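HTH-type dhaKLM operon transcriptional activator DhaS (Lactococcus lactis, PDB 2IU5) activates transcription of the dhaKLM operon, in complex with DhaQ and upon activation by dihydroxyacetone, by binding an inverted repeat that partly overlaps the -35 promoter sequence. Local coordinates at residues A[35-40]-A[45-50]; A[19-24]-A[40-45]; A[52-57]-A[61-66]; A[90-93]-A[99-102]. The protein carries 1 engineered substitution. All coordinates share one frame; numbering follows the deposited sequence.

Three of the four contacts build the N-terminal TetR-type DNA-binding region, and the fourth lies in the C-terminal region. Contacts 1 and 2 have centres about 8 Å apart and share Met-40 and Ile-45, so helix 36-43 is fixed on one side by 45-50 and on another by helix 13-28. Contact 3 lies about 13 Å between centres from each; Gln-57 touches Ile-39 of contact 1, and Phe-22 of contact 2 packs on Leu-61. Contact 4 is about 17 Å from contact 3 and 24 Å from contact 1, centre to centre. Phe-99 bridges the regions by touching Phe-22, Leu-61 and Phe-65. Contact 1 lies wholly within the predicted helix-turn-helix, expected to meet the inverted repeat.

Contact 1: residues A[35-40]-A[45-50]; sequences SVSDIM and IRRQTF
Val-36 and Met-40 of helix 36-43 pack against Phe-50 within the predicted helix-turn-helix of a TetR-family regulator; residues 47-50, with helical backbone angles, occupy the place where such a motif carries its recognition helix. The apolar part centres on the Phe-50 ring. Val-36 CG1 lies over one face, 3.9 Å from the ring centroid, a CH-pi contact, while its other branch, CG2, rests near CE2 and CZ. A beta-branched residue suits this place because its two methyls spread along the ring. Met-40 SD stands at the ring edge, 5.1 Å from the centroid, a Met-aromatic contact. Bends at chi2 (-58°) and chi3 (-75°) fold the flexible methionine chain back, so that CE ends 3.5 Å from Ile-45 CG2 and also close to the Arg-46 carbonyl oxygen.

Hydrogen bonds join the same segments at two levels. Along the backbone, Ile-45 N donates to Met-40 O at 3.2 Å and ties the turn to the helix it leaves. Further out, the long, extended Arg-47 brings NE to Ser-37 OG, 2.9 Å away, in a bent bond of 138°. The start of helix 36-43 is secured by a capping box: Ser-35 OG accepts from Asp-38 N, and Asp-38 OD2 accepts from Ser-35 N, a reciprocity for which a serine and an aspartate three residues apart are well suited. A water adds a second bridge beside the arginine: it accepts from Ser-37 N and, lying in the guanidinium plane, from Arg-47 NH2 at 2.9 Å.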
loop_
_atom_site.group_PDB
_atom_site.type_symbol
_atom_site.label_atom_id
_atom_site.label_comp_id
_atom_site.label_asym_id
_atom_site.label_seq_id
_atom_site.Cartn_x
_atom_site.Cartn_y
_atom_site.Cartn_z
ATOM N N SER A 35 15.737 -28.650 6.043
ATOM C CA SER A 35 15.172 -29.803 5.330
ATOM C C SER A 35 13.970 -30.356 6.073
ATOM O O SER A 35 13.746 -30.035 7.236
ATOM C CB SER A 35 16.218 -30.916 5.257
ATOM O OG SER A 35 16.549 -31.312 6.579
ATOM N N VAL A 36 13.177 -31.200 5.410
ATOM C CA VAL A 36 12.129 -31.930 6.109
ATOM C C VAL A 36 12.691 -32.740 7.277
ATOM O O VAL A 36 12.104 -32.801 8.357
ATOM C CB VAL A 36 11.339 -32.819 5.156
ATOM C CG1 VAL A 36 10.430 -33.765 5.936
ATOM C CG2 VAL A 36 10.504 -31.947 4.226
ATOM N N SER A 37 13.842 -33.371 7.067
ATOM C CA SER A 37 14.492 -34.061 8.176
ATOM C C SER A 37 14.694 -33.122 9.372
ATOM O O SER A 37 14.406 -33.512 10.504
ATOM C CB SER A 37 15.814 -34.637 7.699
ATOM O OG SER A 37 15.567 -35.550 6.639
ATOM N N ASP A 38 15.185 -31.899 9.128
ATOM C CA ASP A 38 15.426 -30.941 10.215
ATOM C C ASP A 38 14.114 -30.606 10.931
ATOM O O ASP A 38 14.053 -30.587 12.168
ATOM C CB ASP A 38 16.030 -29.623 9.702
ATOM C CG ASP A 38 17.427 -29.765 9.152
ATOM O OD1 ASP A 38 18.160 -30.680 9.608
ATOM O OD2 ASP A 38 17.803 -28.951 8.260
ATOM N N ILE A 39 13.069 -30.346 10.150
ATOM C CA ILE A 39 11.766 -29.980 10.722
ATOM C C ILE A 39 11.273 -31.064 11.658
ATOM O O ILE A 39 10.818 -30.792 12.772
ATOM C CB ILE A 39 10.740 -29.721 9.614
ATOM C CG1 ILE A 39 11.133 -28.440 8.882
ATOM C CG2 ILE A 39 9.326 -29.520 10.195
ATOM C CD1 ILE A 39 10.399 -28.278 7.526
ATOM N N MET A 40 11.365 -32.307 11.202
ATOM C CA MET A 40 10.819 -33.418 11.970
ATOM C C MET A 40 11.679 -33.815 13.168
ATOM O O MET A 40 11.152 -34.233 14.198
ATOM C CB MET A 40 10.495 -34.619 11.064
ATOM C CG MET A 40 9.479 -34.244 9.958
ATOM S SD MET A 40 7.915 -33.599 10.592
ATOM C CE MET A 40 7.153 -35.106 11.178
ATOM N N ILE A 45 8.968 -35.873 15.825
ATOM C CA ILE A 45 8.031 -36.788 15.197
ATOM C C ILE A 45 8.780 -37.522 14.090
ATOM O O ILE A 45 9.632 -36.947 13.407
ATOM C CB ILE A 45 6.830 -36.014 14.603
ATOM C CG1 ILE A 45 6.095 -35.233 15.697
ATOM C CG2 ILE A 45 5.890 -36.959 13.882
ATOM C CD1 ILE A 45 5.092 -34.238 15.126
ATOM N N ARG A 46 8.461 -38.801 13.911
ATOM C CA ARG A 46 9.103 -39.619 12.886
ATOM C C ARG A 46 8.992 -38.950 11.520
ATOM O O ARG A 46 7.918 -38.465 11.162
ATOM C CB ARG A 46 8.418 -40.990 12.830
ATOM C CG ARG A 46 8.697 -41.859 14.050
ATOM C CD ARG A 46 8.381 -43.326 13.779
ATOM N NE ARG A 46 7.075 -43.726 14.308
ATOM C CZ ARG A 46 6.656 -43.485 15.549
ATOM N NH1 ARG A 46 7.444 -42.837 16.402
ATOM N NH2 ARG A 46 5.449 -43.891 15.937
ATOM N N ARG A 47 10.084 -38.927 10.765
ATOM C CA ARG A 47 10.136 -38.138 9.542
ATOM C C ARG A 47 9.004 -38.435 8.574
ATOM O O ARG A 47 8.392 -37.512 8.023
ATOM C CB ARG A 47 11.464 -38.350 8.826
ATOM C CG ARG A 47 11.649 -37.515 7.587
ATOM C CD ARG A 47 13.014 -37.813 6.989
ATOM N NE ARG A 47 13.237 -37.003 5.808
ATOM C CZ ARG A 47 12.810 -37.303 4.587
ATOM N NH1 ARG A 47 12.122 -38.418 4.364
ATOM N NH2 ARG A 47 13.085 -36.469 3.578
ATOM N N GLN A 48 8.725 -39.718 8.355
ATOM C CA GLN A 48 7.761 -40.095 7.331
ATOM C C GLN A 48 6.371 -39.494 7.594
ATOM O O GLN A 48 5.575 -39.293 6.673
ATOM C CB GLN A 48 7.685 -41.615 7.236
ATOM C CG GLN A 48 6.881 -42.121 6.045
ATOM C CD GLN A 48 7.432 -41.628 4.716
ATOM O OE1 GLN A 48 8.650 -41.564 4.516
ATOM N NE2 GLN A 48 6.529 -41.276 3.796
ATOM N N THR A 49 6.072 -39.201 8.854
ATOM C CA THR A 49 4.768 -38.656 9.233
ATOM C C THR A 49 4.510 -37.321 8.530
ATOM O O THR A 49 3.359 -36.975 8.259
ATOM C CB THR A 49 4.661 -38.508 10.770
ATOM O OG1 THR A 49 4.762 -39.806 11.371
ATOM C CG2 THR A 49 3.346 -37.893 11.171
ATOM N N PHE A 50 5.562 -36.574 8.230
ATOM C CA PHE A 50 5.411 -35.276 7.553
ATOM C C PHE A 50 4.565 -35.461 6.314
ATOM O O PHE A 50 3.731 -34.613 5.991
ATOM C CB PHE A 50 6.798 -34.764 7.169
ATOM C CG PHE A 50 6.829 -33.438 6.431
ATOM C CD1 PHE A 50 6.958 -32.245 7.134
ATOM C CD2 PHE A 50 6.748 -33.397 5.039
ATOM C CE1 PHE A 50 6.999 -31.019 6.472
ATOM C CE2 PHE A 50 6.790 -32.172 4.373
ATOM C CZ PHE A 50 6.913 -31.001 5.075
HETATM O O HOH W 1 14.589 -34.002 4.105
#

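Contact 2: residues A[19-24]-A[40-45]; sequences AKAFKD and MQTAKI
Lys-20 NZ grips Asp-24 OD1 at 2.6 Å in a salt bridge on helix 13-28, next to the place where Ala-21 of that helix meets Thr-42 and Ala-43 of helix 36-43. The bridge spans one helical turn and uses the syn lone pair of the carboxylate oxygen; both charges suit this exposed side of the helix. Between them in sequence, Ala-21 faces the other helix. Its single methyl fits against the backbone there, with CB 3.7 Å from Ala-43 N, and meets the methyl of Ala-43 at 3.8 Å. Two residues this small let the backbones come close: the CA atoms of Ala-21 and Ala-43 are 5.2 Å apart. Thr-42 closes the exposed margin. Its CG2 stands anti to the backbone N (chi1 -66° for OG1) and touches Ala-21 CB at 3.9 Å, while OG1 bonds back to Asp-38 O of its own helix, leaving the methyl for packing. Just beyond, helix 36-43 ends in a Schellman motif: Lys-44, with positive phi, donates from its N to Gln-41 O, enclosed by the Ile-45 N to Met-40 O bond. Phe-22 leaves the backbone away from this interface, and its ring packs on Leu-61 and Ile-64 of helix 57-73 and on Phe-99. With no hydrogen bond passing between the two segments, their fit rests on apolar contact between small side chains.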
loop_
_atom_site.group_PDB
_atom_site.type_symbol
_atom_site.label_atom_id
_atom_site.label_comp_id
_atom_site.label_asym_id
_atom_site.label_seq_id
_atom_site.Cartn_x
_atom_site.Cartn_y
_atom_site.Cartn_z
ATOM N N ALA A 19 4.397 -27.233 11.964
ATOM C CA ALA A 19 4.529 -25.808 11.651
ATOM C C ALA A 19 5.330 -25.017 12.694
ATOM O O ALA A 19 6.171 -24.152 12.361
ATOM C CB ALA A 19 3.135 -25.180 11.510
ATOM N N LYS A 20 5.071 -25.297 13.961
ATOM C CA LYS A 20 5.821 -24.639 15.034
ATOM C C LYS A 20 7.314 -24.935 14.925
ATOM O O LYS A 20 8.149 -24.037 15.070
ATOM C CB LYS A 20 5.284 -25.033 16.411
ATOM C CG LYS A 20 5.908 -24.263 17.559
ATOM C CD LYS A 20 5.794 -22.759 17.301
ATOM C CE LYS A 20 6.069 -21.919 18.560
ATOM N NZ LYS A 20 7.534 -21.879 18.852
ATOM N N ALA A 21 7.629 -26.200 14.674
ATOM C CA ALA A 21 9.017 -26.588 14.443
ATOM C C ALA A 21 9.667 -25.794 13.309
ATOM O O ALA A 21 10.782 -25.270 13.452
ATOM C CB ALA A 21 9.098 -28.077 14.183
ATOM N N PHE A 22 8.961 -25.710 12.181
ATOM C CA PHE A 22 9.472 -24.946 11.043
ATOM C C PHE A 22 9.677 -23.481 11.401
ATOM O O PHE A 22 10.717 -22.888 11.092
ATOM C CB PHE A 22 8.517 -25.077 9.892
ATOM C CG PHE A 22 8.995 -24.428 8.637
ATOM C CD1 PHE A 22 10.193 -24.790 8.061
ATOM C CD2 PHE A 22 8.227 -23.440 8.030
ATOM C CE1 PHE A 22 10.647 -24.196 6.880
ATOM C CE2 PHE A 22 8.668 -22.832 6.851
ATOM C CZ PHE A 22 9.883 -23.216 6.280
ATOM N N LYS A 23 8.676 -22.895 12.058
ATOM C CA LYS A 23 8.764 -21.459 12.417
ATOM C C LYS A 23 9.962 -21.241 13.348
ATOM O O LYS A 23 10.688 -20.248 13.223
ATOM C CB LYS A 23 7.453 -20.952 13.013
ATOM C CG LYS A 23 6.404 -20.776 11.930
ATOM C CD LYS A 23 5.136 -20.081 12.437
ATOM C CE LYS A 23 4.218 -21.067 13.105
ATOM N NZ LYS A 23 3.017 -20.356 13.692
ATOM N N ASP A 24 10.179 -22.158 14.287
ATOM C CA ASP A 24 11.349 -22.116 15.156
ATOM C C ASP A 24 12.673 -22.167 14.378
ATOM O O ASP A 24 13.581 -21.364 14.638
ATOM C CB ASP A 24 11.283 -23.228 16.203
ATOM C CG ASP A 24 10.201 -22.982 17.269
ATOM O OD1 ASP A 24 9.596 -21.882 17.295
ATOM O OD2 ASP A 24 9.958 -23.903 18.084
ATOM N N MET A 40 11.365 -32.307 11.202
ATOM C CA MET A 40 10.819 -33.418 11.970
ATOM C C MET A 40 11.679 -33.815 13.168
ATOM O O MET A 40 11.152 -34.233 14.198
ATOM C CB MET A 40 10.495 -34.619 11.064
ATOM C CG MET A 40 9.479 -34.244 9.958
ATOM S SD MET A 40 7.915 -33.599 10.592
ATOM C CE MET A 40 7.153 -35.106 11.178
ATOM N N GLN A 41 12.993 -33.681 13.051
ATOM C CA GLN A 41 13.874 -33.744 14.219
ATOM C C GLN A 41 13.465 -32.736 15.284
ATOM O O GLN A 41 13.353 -33.062 16.473
ATOM C CB GLN A 41 15.316 -33.494 13.795
ATOM C CG GLN A 41 15.870 -34.709 13.101
ATOM C CD GLN A 41 17.233 -34.453 12.507
ATOM O OE1 GLN A 41 17.753 -33.337 12.584
ATOM N NE2 GLN A 41 17.816 -35.483 11.911
ATOM N N THR A 42 13.227 -31.491 14.868
ATOM C CA THR A 42 12.875 -30.446 15.814
ATOM C C THR A 42 11.483 -30.713 16.414
ATOM O O THR A 42 11.244 -30.466 17.602
ATOM C CB THR A 42 12.935 -29.076 15.118
ATOM O OG1 THR A 42 14.294 -28.816 14.762
ATOM C CG2 THR A 42 12.495 -27.949 16.031
ATOM N N ALA A 43 10.571 -31.223 15.592
ATOM C CA ALA A 43 9.219 -31.540 16.040
ATOM C C ALA A 43 9.153 -32.774 16.938
ATOM O O ALA A 43 8.148 -32.990 17.637
ATOM C CB ALA A 43 8.298 -31.735 14.840
ATOM N N LYS A 44 10.207 -33.572 16.914
ATOM C CA LYS A 44 10.239 -34.866 17.609
ATOM C C LYS A 44 9.119 -35.790 17.137
ATOM O O LYS A 44 8.421 -36.405 17.945
ATOM C CB LYS A 44 10.118 -34.662 19.121
ATOM C CG LYS A 44 11.350 -34.023 19.738
ATOM C CD LYS A 44 12.562 -34.867 19.409
ATOM C CE LYS A 44 13.708 -34.622 20.379
ATOM N NZ LYS A 44 14.740 -35.676 20.149
ATOM N N ILE A 45 8.968 -35.873 15.825
ATOM C CA ILE A 45 8.031 -36.788 15.197
ATOM C C ILE A 45 8.780 -37.522 14.090
ATOM O O ILE A 45 9.632 -36.947 13.407
ATOM C CB ILE A 45 6.830 -36.014 14.603
ATOM C CG1 ILE A 45 6.095 -35.233 15.697
ATOM C CG2 ILE A 45 5.890 -36.959 13.882
ATOM C CD1 ILE A 45 5.092 -34.238 15.126
#

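Contact 3: residues A[52-57]-A[61-66]; sequences NYFQNQ and LSWIFE
Phe-54 presents its edge to the indole face of Trp-63 in an offset edge-to-face pair. The phenyl ring and the five-membered ring have centroids 5.5 Å apart and planes inclined at 61°, and Phe-54 CZ stands over the indole toward its rim. The nearest approach is at the base of the indole, where Phe-54 CE1 comes within 3.5 Å of Trp-63 CB. The indole is turned to receive this edge because CG of Trp-63 lies anti to the backbone N (chi1 -173°). Tyr-53 CB packs over a face of the phenyl ring, so a flat apolar group suits this buried place. An alanine at Phe-54 would remove the ring and is likely to leave a gap against the indole, with one of its faces short of a partner. Closer to the start of helix 57-73, Leu-61 N donates to Gln-57 O at 2.9 Å, the first-turn bond, and Asn-56, the N-cap, holds Glu-59 N through OD1. The Gln-57 amide serves elsewhere, with NE2 bonded to Ile-34 O. Helix 57-73 sits among several partners: Leu-61 and Ile-64 touch Phe-22 of helix 13-28, Leu-61 also meets Phe-99 and Ile-103 of helix 97-106, and Gln-57 leans on Val-36 and Ile-39 of helix 36-43.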
loop_
_atom_site.group_PDB
_atom_site.type_symbol
_atom_site.label_atom_id
_atom_site.label_comp_id
_atom_site.label_asym_id
_atom_site.label_seq_id
_atom_site.Cartn_x
_atom_site.Cartn_y
_atom_site.Cartn_z
ATOM N N ASN A 52 2.172 -37.452 5.574
ATOM C CA ASN A 52 0.737 -37.620 5.726
ATOM C C ASN A 52 0.064 -36.273 5.533
ATOM O O ASN A 52 -1.152 -36.227 5.359
ATOM C CB ASN A 52 0.422 -38.167 7.109
ATOM C CG ASN A 52 0.666 -39.663 7.206
ATOM O OD1 ASN A 52 1.136 -40.158 8.225
ATOM N ND2 ASN A 52 0.346 -40.383 6.142
ATOM N N TYR A 53 0.842 -35.191 5.561
ATOM C CA TYR A 53 0.276 -33.844 5.630
ATOM C C TYR A 53 0.793 -32.870 4.571
ATOM O O TYR A 53 0.028 -32.053 4.068
ATOM C CB TYR A 53 0.495 -33.240 7.012
ATOM C CG TYR A 53 -0.043 -34.112 8.118
ATOM C CD1 TYR A 53 -1.411 -34.211 8.344
ATOM C CD2 TYR A 53 0.816 -34.841 8.933
ATOM C CE1 TYR A 53 -1.905 -35.019 9.365
ATOM C CE2 TYR A 53 0.331 -35.650 9.954
ATOM C CZ TYR A 53 -1.014 -35.730 10.159
ATOM O OH TYR A 53 -1.478 -36.540 11.179
ATOM N N PHE A 54 2.076 -32.947 4.230
ATOM C CA PHE A 54 2.678 -31.974 3.321
ATOM C C PHE A 54 3.648 -32.663 2.398
ATOM O O PHE A 54 4.291 -33.616 2.812
ATOM C CB PHE A 54 3.457 -30.926 4.098
ATOM C CG PHE A 54 2.641 -30.245 5.156
ATOM C CD1 PHE A 54 1.655 -29.338 4.795
ATOM C CD2 PHE A 54 2.865 -30.516 6.494
ATOM C CE1 PHE A 54 0.895 -28.708 5.775
ATOM C CE2 PHE A 54 2.106 -29.884 7.475
ATOM C CZ PHE A 54 1.123 -28.982 7.100
ATOM N N GLN A 55 3.751 -32.177 1.161
ATOM C CA GLN A 55 4.664 -32.770 0.191
ATOM C C GLN A 55 6.090 -32.236 0.361
ATOM O O GLN A 55 7.067 -32.912 0.030
ATOM C CB GLN A 55 4.177 -32.482 -1.232
ATOM C CG GLN A 55 4.972 -33.203 -2.296
ATOM C CD GLN A 55 4.410 -32.965 -3.679
ATOM O OE1 GLN A 55 3.203 -33.114 -3.923
ATOM N NE2 GLN A 55 5.285 -32.592 -4.602
ATOM N N ASN A 56 6.191 -31.014 0.874
ATOM C CA ASN A 56 7.452 -30.311 0.946
ATOM C C ASN A 56 7.283 -29.025 1.742
ATOM O O ASN A 56 6.185 -28.718 2.219
ATOM C CB ASN A 56 8.001 -30.043 -0.452
ATOM C CG ASN A 56 7.032 -29.228 -1.314
ATOM O OD1 ASN A 56 6.525 -28.220 -0.841
ATOM N ND2 ASN A 56 6.788 -29.649 -2.543
ATOM N N GLN A 57 8.374 -28.290 1.878
ATOM C CA GLN A 57 8.392 -27.087 2.694
ATOM C C GLN A 57 7.529 -25.975 2.117
ATOM O O GLN A 57 7.019 -25.172 2.890
ATOM C CB GLN A 57 9.823 -26.610 2.909
ATOM C CG GLN A 57 10.699 -27.637 3.607
ATOM C CD GLN A 57 11.510 -28.471 2.625
ATOM O OE1 GLN A 57 10.966 -29.055 1.673
ATOM N NE2 GLN A 57 12.825 -28.534 2.835
ATOM N N LEU A 61 4.716 -23.975 4.122
ATOM C CA LEU A 61 4.625 -22.502 4.187
ATOM C C LEU A 61 3.223 -22.040 3.838
ATOM O O LEU A 61 2.645 -21.214 4.555
ATOM C CB LEU A 61 5.626 -21.843 3.224
ATOM C CG LEU A 61 7.085 -21.723 3.658
ATOM C CD1 LEU A 61 7.813 -21.077 2.501
ATOM C CD2 LEU A 61 7.146 -20.822 4.912
ATOM N N SER A 62 2.670 -22.559 2.747
ATOM C CA SER A 62 1.337 -22.161 2.308
ATOM C C SER A 62 0.349 -22.397 3.443
ATOM O O SER A 62 -0.521 -21.557 3.734
ATOM C CB SER A 62 0.943 -22.977 1.081
ATOM O OG SER A 62 1.693 -22.536 -0.037
ATOM N N TRP A 63 0.479 -23.547 4.097
ATOM C CA TRP A 63 -0.427 -23.906 5.179
ATOM C C TRP A 63 -0.268 -22.937 6.346
ATOM O O TRP A 63 -1.263 -22.477 6.935
ATOM C CB TRP A 63 -0.214 -25.376 5.624
ATOM C CG TRP A 63 -1.269 -25.767 6.616
ATOM C CD1 TRP A 63 -2.522 -26.191 6.330
ATOM C CD2 TRP A 63 -1.166 -25.748 8.044
ATOM N NE1 TRP A 63 -3.218 -26.448 7.477
ATOM C CE2 TRP A 63 -2.410 -26.182 8.549
ATOM C CE3 TRP A 63 -0.154 -25.409 8.949
ATOM C CZ2 TRP A 63 -2.672 -26.296 9.914
ATOM C CZ3 TRP A 63 -0.416 -25.519 10.305
ATOM C CH2 TRP A 63 -1.669 -25.958 10.775
ATOM N N ILE A 64 0.976 -22.614 6.687
ATOM C CA ILE A 64 1.229 -21.680 7.778
ATOM C C ILE A 64 0.563 -20.334 7.485
ATOM O O ILE A 64 -0.082 -19.755 8.359
ATOM C CB ILE A 64 2.733 -21.512 7.980
ATOM C CG1 ILE A 64 3.268 -22.734 8.725
ATOM C CG2 ILE A 64 3.051 -20.263 8.781
ATOM C CD1 ILE A 64 4.794 -22.859 8.576
ATOM N N PHE A 65 0.714 -19.843 6.262
ATOM C CA PHE A 65 0.161 -18.529 5.920
ATOM C C PHE A 65 -1.362 -18.580 6.063
ATOM O O PHE A 65 -1.990 -17.675 6.642
ATOM C CB PHE A 65 0.511 -18.183 4.468
ATOM C CG PHE A 65 1.988 -18.056 4.184
ATOM C CD1 PHE A 65 2.899 -17.727 5.179
ATOM C CD2 PHE A 65 2.448 -18.273 2.898
ATOM C CE1 PHE A 65 4.259 -17.620 4.874
ATOM C CE2 PHE A 65 3.789 -18.166 2.601
ATOM C CZ PHE A 65 4.682 -17.846 3.579
ATOM N N GLU A 66 -1.984 -19.631 5.547
ATOM C CA GLU A 66 -3.449 -19.685 5.558
ATOM C C GLU A 66 -3.965 -19.854 6.981
ATOM O O GLU A 66 -4.925 -19.197 7.395
ATOM C CB GLU A 66 -3.922 -20.865 4.731
ATOM C CG GLU A 66 -3.742 -20.692 3.253
ATOM C CD GLU A 66 -4.131 -21.954 2.500
ATOM O OE1 GLU A 66 -4.131 -23.069 3.091
ATOM O OE2 GLU A 66 -4.435 -21.815 1.307
#

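Contact 4: residues A[90-93]-A[99-102]; sequences LRYL and FYQK
Tyr-100 brings CE2 of its ring to within 3.5 Å of Tyr-92 CE2. The rings meet obliquely, their planes at 61° and their centroids 5.8 Å apart, and the side chains cross at about a right angle. Tyr-92 reaches across because its CG stands opposite the backbone N (chi1 166°). This brings the hydroxyls together: Tyr-100 OH donates to Tyr-92 OH at 2.6 Å, and each oxygen lies near the plane of the other ring. Tyrosine suits both places, since the rings pack on each other while each hydroxyl finds a polar mate. Here two consecutive helices of the TetR C-terminal region, 82-95 and 97-106, are joined across their short connection. Leu-93 adds an apolar touch, its CD2 4.0 Å from Tyr-100 CD2, and packs on Phe-114 and Trp-118 of helix 110-132. A phenylalanine in place of Tyr-100 would keep the ring but lose the hydroxyl, and would probably leave Tyr-92 OH without its donor. The chain of bonds runs on from Tyr-92 OH to Asp-68 OD2 of helix 57-73, a carboxylate that also pairs with Lys-23 of helix 13-28. From the preceding residue, Phe-99 CD2 sits over the centre of the Tyr-100 ring, 3.4 Å above its plane.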
loop_
_atom_site.group_PDB
_atom_site.type_symbol
_atom_site.label_atom_id
_atom_site.label_comp_id
_atom_site.label_asym_id
_atom_site.label_seq_id
_atom_site.Cartn_x
_atom_site.Cartn_y
_atom_site.Cartn_z
ATOM N N LEU A 90 -0.310 -7.950 15.248
ATOM C CA LEU A 90 0.956 -7.223 15.338
ATOM C C LEU A 90 1.982 -7.977 16.184
ATOM O O LEU A 90 3.153 -8.059 15.813
ATOM C CB LEU A 90 0.748 -5.807 15.895
ATOM C CG LEU A 90 -0.124 -4.943 14.986
ATOM C CD1 LEU A 90 -0.389 -3.581 15.662
ATOM C CD2 LEU A 90 0.495 -4.749 13.594
ATOM N N ARG A 91 1.557 -8.519 17.318
ATOM C CA ARG A 91 2.441 -9.318 18.148
ATOM C C ARG A 91 2.972 -10.546 17.418
ATOM O O ARG A 91 4.143 -10.886 17.559
ATOM C CB ARG A 91 1.717 -9.761 19.409
ATOM C CG ARG A 91 1.653 -8.664 20.429
ATOM C CD ARG A 91 1.212 -9.146 21.807
ATOM N NE ARG A 91 1.107 -7.976 22.648
ATOM C CZ ARG A 91 0.402 -7.945 23.771
ATOM N NH1 ARG A 91 -0.247 -9.038 24.167
ATOM N NH2 ARG A 91 0.356 -6.837 24.484
ATOM N N TYR A 92 2.126 -11.211 16.649
ATOM C CA TYR A 92 2.527 -12.387 15.889
ATOM C C TYR A 92 3.586 -12.000 14.880
ATOM O O TYR A 92 4.599 -12.700 14.709
ATOM C CB TYR A 92 1.294 -12.950 15.187
ATOM C CG TYR A 92 1.602 -13.963 14.090
ATOM C CD1 TYR A 92 1.861 -15.296 14.396
ATOM C CD2 TYR A 92 1.621 -13.572 12.754
ATOM C CE1 TYR A 92 2.135 -16.218 13.384
ATOM C CE2 TYR A 92 1.890 -14.471 11.739
ATOM C CZ TYR A 92 2.147 -15.788 12.066
ATOM O OH TYR A 92 2.411 -16.645 11.029
ATOM N N LEU A 93 3.377 -10.881 14.193
ATOM C CA LEU A 93 4.341 -10.449 13.174
ATOM C C LEU A 93 5.657 -10.047 13.825
ATOM O O LEU A 93 6.731 -10.304 13.261
ATOM C CB LEU A 93 3.791 -9.305 12.311
ATOM C CG LEU A 93 2.581 -9.776 11.504
ATOM C CD1 LEU A 93 1.946 -8.544 10.868
ATOM C CD2 LEU A 93 2.980 -10.760 10.419
ATOM N N PHE A 99 11.148 -14.645 10.278
ATOM C CA PHE A 99 10.441 -15.536 9.360
ATOM C C PHE A 99 9.860 -14.714 8.222
ATOM O O PHE A 99 10.071 -15.052 7.047
ATOM C CB PHE A 99 9.331 -16.239 10.155
ATOM C CG PHE A 99 8.437 -17.176 9.376
ATOM C CD1 PHE A 99 8.783 -18.497 9.144
ATOM C CD2 PHE A 99 7.227 -16.727 8.883
ATOM C CE1 PHE A 99 7.935 -19.340 8.432
ATOM C CE2 PHE A 99 6.385 -17.566 8.173
ATOM C CZ PHE A 99 6.740 -18.874 7.946
ATOM N N TYR A 100 9.126 -13.646 8.565
ATOM C CA TYR A 100 8.452 -12.868 7.516
ATOM C C TYR A 100 9.412 -12.042 6.679
ATOM O O TYR A 100 9.194 -11.883 5.470
ATOM C CB TYR A 100 7.210 -12.086 8.009
ATOM C CG TYR A 100 6.097 -13.075 8.204
ATOM C CD1 TYR A 100 5.432 -13.608 7.091
ATOM C CD2 TYR A 100 5.712 -13.496 9.462
ATOM C CE1 TYR A 100 4.414 -14.528 7.220
ATOM C CE2 TYR A 100 4.672 -14.433 9.607
ATOM C CZ TYR A 100 4.036 -14.933 8.474
ATOM O OH TYR A 100 3.025 -15.850 8.586
ATOM N N GLN A 101 10.472 -11.505 7.275
ATOM C CA GLN A 101 11.528 -10.880 6.480
ATOM C C GLN A 101 12.021 -11.859 5.410
ATOM O O GLN A 101 12.197 -11.485 4.237
ATOM C CB GLN A 101 12.745 -10.543 7.339
ATOM C CG GLN A 101 12.566 -9.419 8.298
ATOM C CD GLN A 101 13.845 -9.131 9.053
ATOM O OE1 GLN A 101 14.782 -9.944 9.053
ATOM N NE2 GLN A 101 13.898 -7.972 9.700
ATOM N N LYS A 102 12.242 -13.108 5.820
ATOM C CA LYS A 102 12.680 -14.119 4.871
ATOM C C LYS A 102 11.679 -14.403 3.780
ATOM O O LYS A 102 12.057 -14.568 2.626
ATOM C CB LYS A 102 13.122 -15.393 5.575
ATOM C CG LYS A 102 14.384 -15.182 6.368
ATOM C CD LYS A 102 14.716 -16.398 7.220
ATOM C CE LYS A 102 15.979 -16.121 8.004
ATOM N NZ LYS A 102 16.262 -17.121 9.079
#